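Local structure of extracellular subtilisin-like serine proteinase (Vibrio sp. PA-44, 1SH7) at residues A4-D9 and F198-Q203; Y34-G39 and S123-S128; G54-D59 and G93-S98. The protein probably acts as a secreted, calcium-binding serine endopeptidase of the subtilase family, this chain being the catalytic domain of a longer precursor from a cold-adapted bacterium. All coordinates share one frame; numbering follows the deposited sequence.

Overall arrangement
All three contacts reach the seven-stranded parallel sheet of the subtilase fold. Interaction 2 is wholly buried, its centre about 8 Å from the chain centre, and pairs two inner strands that lead to the active site. Interaction 3 touches it through backbone contacts of strand 32-37 with strand 90-95 but is only partly buried, its centre about 17 Å out, where edge strand 51-56 carries a calcium ion and an arginine-carboxylate network. Interaction 1, largely buried with only Gln203 exposed among its touching residues, lies about 27 Å from interaction 3, centre to centre, and seats the N-terminal helix on the other edge strand. Regular backbone bonding thus dominates inside; charge, metal and indole packing mark the two edges.

Interaction 1 (A4-D9 and F198-Q203); sequences AIWGLD and FAPGSQ. With CA (calcium ion), chain E.
Trp6 meets Pro200 and Ser202 because its CG lies between the backbone N and the carbonyl carbon (chi1 84°), and the ring plane stands about perpendicular to the plane of CA, CB and CG (chi2 -96°). The six-membered ring thereby swings over the proline, and the pyrrole N-H faces the chain just beyond it. Pro200 CB lies over one face of the indole, 3.4 Å from Trp6 CH2. The other end of the same ring system is polar: Trp6 NE1 donates to Ser202 O at 2.9 Å, and a second, weak bond joins Trp6 NE1 to Gln203 O at 3.2 Å. Both carbonyl oxygens lie at the ring edge, close to its plane. The N-H...O angle to Ser202 O, 138°, is bent, as expected of a single proton shared between two acceptors. Beside the indole, Gly7 CA packs 3.5 Å from Pro200 CB, so the helix backbone itself comes against the proline.

These contacts join the start of helix 6-11, with Ile5 at its N-cap position, to the end of the edge strand 197-200; Pro200 also touches His225 of helix 219-236. At the far end of the segment, Asp9 grips a calcium ion twice, through Asp9 O at 2.5 Å and Asp9 OD2 at 2.4 Å, in a site completed by Asp12, Gln13, Asp19, Asn21 and water. The helix is therefore fixed by two different chemistries: metal coordination at Asp9, and at Trp6 a face packed on proline combined with an N-H directed between two carbonyls, which together restrict the rotation of the indole.

Interaction 2 (Y34-G39 and S123-S128); sequences YVIDTG and SVANMS
Tyr34, Ile36, Ala125 and Met127 point to one face of the parallel sheet at the heart of the subtilisin-like alpha/beta fold, while Val35 and Asn126 point to the other. Strands 34-37 and 123-127 are direct neighbours here; the axes of these short segments approach to 4.7 Å and are 17° from parallel. The pairing rests on three fairly straight backbone bonds: Tyr34 N to Val124 O at 2.8 Å, Asn126 N to Tyr34 O, and Ile36 N to Asn126 O.

On the first face, the tyrosine ring turns its edge to Ser123: CE2 of Tyr34 lies 3.6 Å from Ser123 OG, which is close to the ring plane and has its hydrogen bond with Gly121 O. Farther along, the Ile36 and Met127 chains meet at a slant, Ile36 CD1 resting 3.9 Å from Met127 CG. With CG1 anti to the carbonyl carbon (chi1 -59°) the Ile36 branch runs back along its own strand, and the extended second torsion (chi2 168°) turns CD1 toward Met127 and Ala125. Phe151 of strand 150-154 touches Ile36, Ala125 and Met127, continuing this apolar layer. Asn126, on the opposite face, lies against helices 70-79 and 219-236.

At their C-terminal ends the strands deliver active-site groups. Asp37, a predicted charge-relay residue, lies beside His70, and Ser128 lines the pocket holding phenylmethanesulfonic acid, with its OG hydrogen-bonded to Ser220 O. The Asp37 carboxylate leans on Ser128, OD2 being 3.6 Å from Ser128 CB. Between the diverging chains sits a water, 2.7 Å from Asp37 OD2 and 2.8 Å from Ile36 O, that accepts the backbone N-H of Ser128 at an N-to-water distance of 2.9 Å.

Interaction 3 (G54-D59 and G93-S98); sequences GYDFVD and GVRVLS. With CA (calcium ion), chain D.
Arg95 and Asp56 sit side by side on one face where the parallel strands of a beta-alpha-beta unit (strand 51-56, helix 70-79, strand 90-95) end. Backbone bonds run from Arg95 N to Tyr55 O at 3.0 Å and from Phe57 N to Arg95 O at 2.8 Å. Beyond them the extended arginine lies alongside Asp56, pointing the same way, with the carboxylate and guanidinium planes 83° apart.

Arg95 NH2 forms salt bridges with two carboxylates, close to the guanidinium plane: Asp56 OD1, met on the syn side at 3.0 Å with a longer, weak bond to Asp56 OD2, and Asp59 OD2, approached from above its carboxylate plane at 3.0 Å. NH1 donates to a water, and NE makes a weak bond to Thr38 O. Val58 CB packs over one guanidinium face.

Both oxygens of Asp56 are occupied. OD2 accepts from Asp59 N at 2.9 Å, an Asx motif, which probably helps to bring Asp59 to the arginine. OD1 binds calcium at 2.2 Å, in a site shared with Asp61 and Asp63; metal and arginine together would be expected to stabilise the carboxylate's negative charge. One calcium-bound water, 2.4 Å from the metal, donates to Asp59 OD2 at 2.6 Å.

Interaction 1 (A4-D9 and F198-Q203)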
loop_
_atom_site.group_PDB
_atom_site.type_symbol
_atom_site.label_atom_id
_atom_site.label_comp_id
_atom_site.label_asym_id
_atom_site.label_seq_id
_atom_site.Cartn_x
_atom_site.Cartn_y
_atom_site.Cartn_z
ATOM N N ALA A 4 6.171 -9.490 16.640
ATOM C CA ALA A 4 5.750 -8.801 15.433
ATOM C C ALA A 4 6.759 -7.729 15.098
ATOM O O ALA A 4 7.329 -7.114 15.980
ATOM C CB ALA A 4 4.350 -8.198 15.584
ATOM N N ILE A 5 7.011 -7.554 13.813
ATOM C CA ILE A 5 7.883 -6.505 13.338
ATOM C C ILE A 5 7.158 -5.194 13.523
ATOM O O ILE A 5 5.923 -5.167 13.687
ATOM C CB ILE A 5 8.340 -6.716 11.871
ATOM C CG1 ILE A 5 7.138 -6.906 10.947
ATOM C CG2 ILE A 5 9.290 -7.913 11.773
ATOM C CD1 ILE A 5 7.510 -6.832 9.471
ATOM N N TRP A 6 7.921 -4.108 13.539
ATOM C CA TRP A 6 7.396 -2.865 14.141
ATOM C C TRP A 6 6.243 -2.228 13.390
ATOM O O TRP A 6 5.393 -1.626 14.007
ATOM C CB TRP A 6 8.496 -1.819 14.327
ATOM C CG TRP A 6 8.793 -0.986 13.116
ATOM C CD1 TRP A 6 9.790 -1.184 12.178
ATOM C CD2 TRP A 6 8.141 0.229 12.749
ATOM N NE1 TRP A 6 9.756 -0.186 11.232
ATOM C CE2 TRP A 6 8.755 0.700 11.554
ATOM C CE3 TRP A 6 7.053 0.944 13.270
ATOM C CZ2 TRP A 6 8.349 1.885 10.911
ATOM C CZ3 TRP A 6 6.652 2.104 12.633
ATOM C CH2 TRP A 6 7.301 2.567 11.463
ATOM N N GLY A 7 6.232 -2.316 12.068
ATOM C CA GLY A 7 5.177 -1.696 11.249
ATOM C C GLY A 7 3.816 -2.279 11.555
ATOM O O GLY A 7 2.835 -1.558 11.818
ATOM N N LEU A 8 3.772 -3.611 11.583
ATOM C CA LEU A 8 2.563 -4.315 11.949
ATOM C C LEU A 8 2.187 -4.000 13.396
ATOM O O LEU A 8 1.021 -3.735 13.716
ATOM C CB LEU A 8 2.748 -5.826 11.783
ATOM C CG LEU A 8 3.108 -6.390 10.411
ATOM C CD1 LEU A 8 3.167 -7.901 10.523
ATOM C CD2 LEU A 8 2.131 -5.916 9.342
ATOM N N ASP A 9 3.194 -4.034 14.262
ATOM C CA ASP A 9 3.063 -3.733 15.681
ATOM C C ASP A 9 2.432 -2.350 15.898
ATOM O O ASP A 9 1.551 -2.179 16.752
ATOM C CB ASP A 9 4.442 -3.772 16.335
ATOM C CG ASP A 9 4.391 -3.665 17.851
ATOM O OD1 ASP A 9 5.489 -3.762 18.472
ATOM O OD2 ASP A 9 3.334 -3.505 18.498
ATOM N N PHE A 198 -0.209 8.857 6.978
ATOM C CA PHE A 198 1.097 8.253 7.140
ATOM C C PHE A 198 0.922 6.778 7.503
ATOM O O PHE A 198 -0.051 6.393 8.154
ATOM C CB PHE A 198 1.873 8.938 8.292
ATOM C CG PHE A 198 2.345 10.335 7.960
ATOM C CD1 PHE A 198 1.617 11.460 8.367
ATOM C CD2 PHE A 198 3.495 10.530 7.225
ATOM C CE1 PHE A 198 2.028 12.727 8.035
ATOM C CE2 PHE A 198 3.901 11.821 6.890
ATOM C CZ PHE A 198 3.168 12.911 7.303
ATOM N N ALA A 199 1.903 5.958 7.151
ATOM C CA ALA A 199 1.963 4.583 7.635
ATOM C C ALA A 199 3.452 4.189 7.798
ATOM O O ALA A 199 4.322 4.866 7.262
ATOM C CB ALA A 199 1.262 3.657 6.621
ATOM N N PRO A 200 3.744 3.098 8.518
ATOM C CA PRO A 200 5.122 2.613 8.648
ATOM C C PRO A 200 5.868 2.420 7.320
ATOM O O PRO A 200 5.419 1.659 6.451
ATOM C CB PRO A 200 4.940 1.278 9.384
ATOM C CG PRO A 200 3.729 1.497 10.235
ATOM C CD PRO A 200 2.802 2.260 9.281
ATOM N N GLY A 201 7.007 3.092 7.173
ATOM C CA GLY A 201 7.802 2.970 5.959
ATOM C C GLY A 201 9.306 2.935 6.057
ATOM O O GLY A 201 9.982 2.597 5.068
ATOM N N SER A 202 9.841 3.240 7.242
ATOM C CA SER A 202 11.263 3.128 7.519
ATOM C C SER A 202 11.602 1.767 8.136
ATOM O O SER A 202 10.942 1.326 9.070
ATOM C CB SER A 202 11.700 4.286 8.415
ATOM O OG SER A 202 11.762 5.491 7.633
ATOM N N GLN A 203 12.606 1.094 7.557
ATOM C CA GLN A 203 13.127 -0.177 8.057
ATOM C C GLN A 203 12.058 -1.214 8.140
ATOM O O GLN A 203 11.732 -1.734 9.226
ATOM C CB GLN A 203 13.801 0.035 9.396
ATOM C CG GLN A 203 15.086 0.719 9.216
ATOM C CD GLN A 203 15.195 1.933 10.035
ATOM O OE1 GLN A 203 15.376 1.839 11.264
ATOM N NE2 GLN A 203 15.082 3.095 9.389
HETATM CA CA CA E . 0.908 -3.566 18.689
HETATM O O HOH W 1 -0.855 -4.100 20.080
#

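Interaction 2 (Y34-G39 and S123-S128)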
loop_
_atom_site.group_PDB
_atom_site.type_symbol
_atom_site.label_atom_id
_atom_site.label_comp_id
_atom_site.label_asym_id
_atom_site.label_seq_id
_atom_site.Cartn_x
_atom_site.Cartn_y
_atom_site.Cartn_z
ATOM N N TYR A 34 -4.188 -6.005 -5.896
ATOM C CA TYR A 34 -3.492 -5.921 -7.169
ATOM C C TYR A 34 -2.238 -5.081 -6.968
ATOM O O TYR A 34 -2.337 -3.907 -6.620
ATOM C CB TYR A 34 -4.412 -5.314 -8.231
ATOM C CG TYR A 34 -5.539 -6.227 -8.559
ATOM C CD1 TYR A 34 -5.411 -7.200 -9.565
ATOM C CD2 TYR A 34 -6.711 -6.180 -7.838
ATOM C CE1 TYR A 34 -6.438 -8.082 -9.833
ATOM C CE2 TYR A 34 -7.758 -7.075 -8.096
ATOM C CZ TYR A 34 -7.602 -8.024 -9.093
ATOM O OH TYR A 34 -8.629 -8.907 -9.355
ATOM N N VAL A 35 -1.071 -5.696 -7.156
ATOM C CA VAL A 35 0.205 -5.058 -6.871
ATOM C C VAL A 35 0.824 -4.602 -8.166
ATOM O O VAL A 35 1.260 -5.431 -8.974
ATOM C CB VAL A 35 1.101 -6.026 -6.095
ATOM C CG1 VAL A 35 2.450 -5.425 -5.804
ATOM C CG2 VAL A 35 0.371 -6.472 -4.842
ATOM N N ILE A 36 0.780 -3.284 -8.401
ATOM C CA ILE A 36 1.210 -2.689 -9.662
ATOM C C ILE A 36 2.637 -2.230 -9.411
ATOM O O ILE A 36 2.876 -1.236 -8.759
ATOM C CB ILE A 36 0.278 -1.522 -10.081
ATOM C CG1 ILE A 36 -1.181 -2.026 -10.242
ATOM C CG2 ILE A 36 0.778 -0.846 -11.347
ATOM C CD1 ILE A 36 -2.239 -0.910 -10.377
ATOM N N ASP A 37 3.587 -2.988 -9.915
ATOM C CA ASP A 37 4.957 -2.844 -9.456
ATOM C C ASP A 37 5.929 -3.609 -10.373
ATOM O O ASP A 37 5.672 -3.720 -11.574
ATOM C CB ASP A 37 5.037 -3.325 -8.001
ATOM C CG ASP A 37 6.029 -2.554 -7.186
ATOM O OD1 ASP A 37 7.237 -2.628 -7.513
ATOM O OD2 ASP A 37 5.704 -1.919 -6.157
ATOM N N THR A 38 7.020 -4.145 -9.801
ATOM C CA THR A 38 8.029 -4.873 -10.563
ATOM C C THR A 38 7.702 -6.338 -10.770
ATOM O O THR A 38 8.537 -7.110 -11.246
ATOM C CB THR A 38 9.428 -4.784 -9.841
ATOM O OG1 THR A 38 9.338 -5.427 -8.560
ATOM C CG2 THR A 38 9.831 -3.372 -9.533
ATOM N N GLY A 39 6.502 -6.741 -10.379
ATOM C CA GLY A 39 6.106 -8.120 -10.371
ATOM C C GLY A 39 6.030 -8.632 -8.947
ATOM O O GLY A 39 6.315 -7.898 -7.998
ATOM N N SER A 123 -11.740 -5.691 -4.066
ATOM C CA SER A 123 -10.413 -5.460 -4.601
ATOM C C SER A 123 -9.813 -4.142 -4.106
ATOM O O SER A 123 -10.529 -3.177 -3.914
ATOM C CB SER A 123 -10.490 -5.412 -6.125
ATOM O OG SER A 123 -11.007 -6.612 -6.642
ATOM N N VAL A 124 -8.494 -4.128 -3.940
ATOM C CA VAL A 124 -7.720 -2.927 -3.758
ATOM C C VAL A 124 -6.468 -2.989 -4.638
ATOM O O VAL A 124 -5.910 -4.090 -4.874
ATOM C CB VAL A 124 -7.331 -2.731 -2.298
ATOM C CG1 VAL A 124 -6.437 -3.889 -1.759
ATOM C CG2 VAL A 124 -6.674 -1.406 -2.101
ATOM N N ALA A 125 -6.034 -1.826 -5.123
ATOM C CA ALA A 125 -4.824 -1.741 -5.939
ATOM C C ALA A 125 -3.736 -0.977 -5.178
ATOM O O ALA A 125 -4.041 -0.008 -4.476
ATOM C CB ALA A 125 -5.099 -1.033 -7.222
ATOM N N ASN A 126 -2.484 -1.418 -5.350
ATOM C CA ASN A 126 -1.323 -0.792 -4.754
ATOM C C ASN A 126 -0.354 -0.298 -5.817
ATOM O O ASN A 126 0.140 -1.091 -6.608
ATOM C CB ASN A 126 -0.578 -1.777 -3.840
ATOM C CG ASN A 126 0.519 -1.107 -3.041
ATOM O OD1 ASN A 126 1.619 -0.903 -3.536
ATOM N ND2 ASN A 126 0.223 -0.774 -1.802
ATOM N N MET A 127 -0.105 1.015 -5.823
ATOM C CA MET A 127 0.905 1.637 -6.665
ATOM C C MET A 127 2.036 2.266 -5.836
ATOM O O MET A 127 1.980 3.420 -5.477
ATOM C CB MET A 127 0.259 2.691 -7.581
ATOM C CG MET A 127 -0.788 2.113 -8.484
ATOM S SD MET A 127 -1.409 3.323 -9.634
ATOM C CE MET A 127 -0.105 3.329 -10.772
ATOM N N SER A 128 3.057 1.484 -5.527
ATOM C CA SER A 128 4.217 1.942 -4.801
ATOM C C SER A 128 5.240 2.463 -5.820
ATOM O O SER A 128 6.308 1.918 -5.974
ATOM C CB SER A 128 4.789 0.802 -3.968
ATOM O OG SER A 128 4.127 0.701 -2.721
HETATM O O HOH W 2 3.028 -1.389 -5.962
#

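Interaction 3 (G54-D59 and G93-S98)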
loop_
_atom_site.group_PDB
_atom_site.type_symbol
_atom_site.label_atom_id
_atom_site.label_comp_id
_atom_site.label_asym_id
_atom_site.label_seq_id
_atom_site.Cartn_x
_atom_site.Cartn_y
_atom_site.Cartn_z
ATOM N N GLY A 54 -0.818 -11.745 -12.865
ATOM C CA GLY A 54 -1.917 -11.024 -13.478
ATOM C C GLY A 54 -1.576 -10.866 -14.958
ATOM O O GLY A 54 -2.016 -11.650 -15.818
ATOM N N TYR A 55 -0.777 -9.839 -15.240
ATOM C CA TYR A 55 -0.189 -9.642 -16.552
ATOM C C TYR A 55 1.143 -8.897 -16.416
ATOM O O TYR A 55 1.344 -8.133 -15.461
ATOM C CB TYR A 55 -1.133 -8.849 -17.464
ATOM C CG TYR A 55 -0.717 -8.938 -18.920
ATOM C CD1 TYR A 55 -1.033 -10.057 -19.685
ATOM C CD2 TYR A 55 0.000 -7.915 -19.522
ATOM C CE1 TYR A 55 -0.619 -10.168 -21.023
ATOM C CE2 TYR A 55 0.376 -7.989 -20.870
ATOM C CZ TYR A 55 0.073 -9.108 -21.611
ATOM O OH TYR A 55 0.503 -9.175 -22.936
ATOM N N ASP A 56 2.054 -9.138 -17.362
ATOM C CA ASP A 56 3.357 -8.432 -17.442
ATOM C C ASP A 56 3.408 -7.453 -18.637
ATOM O O ASP A 56 3.627 -7.865 -19.773
ATOM C CB ASP A 56 4.470 -9.497 -17.536
ATOM C CG ASP A 56 5.862 -8.917 -17.677
ATOM O OD1 ASP A 56 6.847 -9.724 -17.601
ATOM O OD2 ASP A 56 6.084 -7.704 -17.855
ATOM N N PHE A 57 3.243 -6.165 -18.371
ATOM C CA PHE A 57 3.262 -5.138 -19.409
ATOM C C PHE A 57 4.649 -4.623 -19.784
ATOM O O PHE A 57 4.766 -3.777 -20.659
ATOM C CB PHE A 57 2.414 -3.943 -18.994
ATOM C CG PHE A 57 0.958 -4.245 -18.981
ATOM C CD1 PHE A 57 0.239 -4.233 -20.164
ATOM C CD2 PHE A 57 0.332 -4.613 -17.805
ATOM C CE1 PHE A 57 -1.108 -4.529 -20.166
ATOM C CE2 PHE A 57 -1.012 -4.935 -17.786
ATOM C CZ PHE A 57 -1.738 -4.899 -18.965
ATOM N N VAL A 58 5.668 -5.076 -19.067
ATOM C CA VAL A 58 7.041 -4.764 -19.400
ATOM C C VAL A 58 7.431 -5.656 -20.587
ATOM O O VAL A 58 7.919 -5.192 -21.605
ATOM C CB VAL A 58 7.988 -5.007 -18.167
ATOM C CG1 VAL A 58 9.454 -4.899 -18.544
ATOM C CG2 VAL A 58 7.674 -4.049 -17.032
ATOM N N ASP A 59 7.190 -6.949 -20.478
ATOM C CA ASP A 59 7.592 -7.876 -21.538
ATOM C C ASP A 59 6.433 -8.447 -22.380
ATOM O O ASP A 59 6.640 -9.314 -23.234
ATOM C CB ASP A 59 8.416 -9.006 -20.919
ATOM C CG ASP A 59 9.774 -8.525 -20.468
ATOM O OD1 ASP A 59 10.336 -7.648 -21.157
ATOM O OD2 ASP A 59 10.332 -8.929 -19.433
ATOM N N GLY A 93 -0.129 -10.152 -9.294
ATOM C CA GLY A 93 0.996 -9.366 -9.820
ATOM C C GLY A 93 0.650 -8.636 -11.103
ATOM O O GLY A 93 0.161 -9.245 -12.046
ATOM N N VAL A 94 0.854 -7.322 -11.132
ATOM C CA VAL A 94 0.671 -6.517 -12.354
ATOM C C VAL A 94 1.990 -5.822 -12.637
ATOM O O VAL A 94 2.310 -4.772 -12.082
ATOM C CB VAL A 94 -0.488 -5.506 -12.214
ATOM C CG1 VAL A 94 -0.757 -4.783 -13.526
ATOM C CG2 VAL A 94 -1.752 -6.216 -11.741
ATOM N N ARG A 95 2.814 -6.474 -13.425
ATOM C CA ARG A 95 4.166 -6.014 -13.631
ATOM C C ARG A 95 4.254 -4.872 -14.660
ATOM O O ARG A 95 4.043 -5.078 -15.869
ATOM C CB ARG A 95 5.062 -7.186 -14.007
ATOM C CG ARG A 95 6.526 -6.796 -14.269
ATOM C CD ARG A 95 7.408 -8.003 -14.453
ATOM N NE ARG A 95 8.808 -7.603 -14.522
ATOM C CZ ARG A 95 9.587 -7.613 -15.593
ATOM N NH1 ARG A 95 10.834 -7.190 -15.468
ATOM N NH2 ARG A 95 9.199 -8.075 -16.757
ATOM N N VAL A 96 4.581 -3.675 -14.176
ATOM C CA VAL A 96 4.740 -2.514 -15.045
ATOM C C VAL A 96 6.114 -1.847 -14.944
ATOM O O VAL A 96 6.353 -0.862 -15.655
ATOM C CB VAL A 96 3.658 -1.431 -14.791
ATOM C CG1 VAL A 96 2.231 -2.007 -15.046
ATOM C CG2 VAL A 96 3.767 -0.848 -13.359
ATOM N N LEU A 97 6.974 -2.375 -14.060
ATOM C CA LEU A 97 8.336 -1.880 -13.866
ATOM C C LEU A 97 9.347 -3.012 -14.095
ATOM O O LEU A 97 9.148 -4.172 -13.630
ATOM C CB LEU A 97 8.499 -1.319 -12.452
ATOM C CG LEU A 97 7.494 -0.276 -11.955
ATOM C CD1 LEU A 97 7.744 -0.031 -10.487
ATOM C CD2 LEU A 97 7.620 1.040 -12.730
ATOM N N SER A 98 10.424 -2.664 -14.811
ATOM C CA SER A 98 11.502 -3.585 -15.222
ATOM C C SER A 98 12.321 -4.164 -14.072
ATOM O O SER A 98 12.104 -3.799 -12.927
ATOM C CB SER A 98 12.464 -2.870 -16.180
ATOM O OG SER A 98 13.302 -1.961 -15.489
HETATM CA CA CA D . 7.397 -11.860 -17.429
HETATM O O HOH W 3 12.276 -8.129 -17.891
HETATM O O HOH W 4 9.583 -11.165 -18.234
HETATM O O HOH W 5 8.471 -11.355 -15.370
HETATM O O HOH W 6 8.248 -14.075 -17.524
#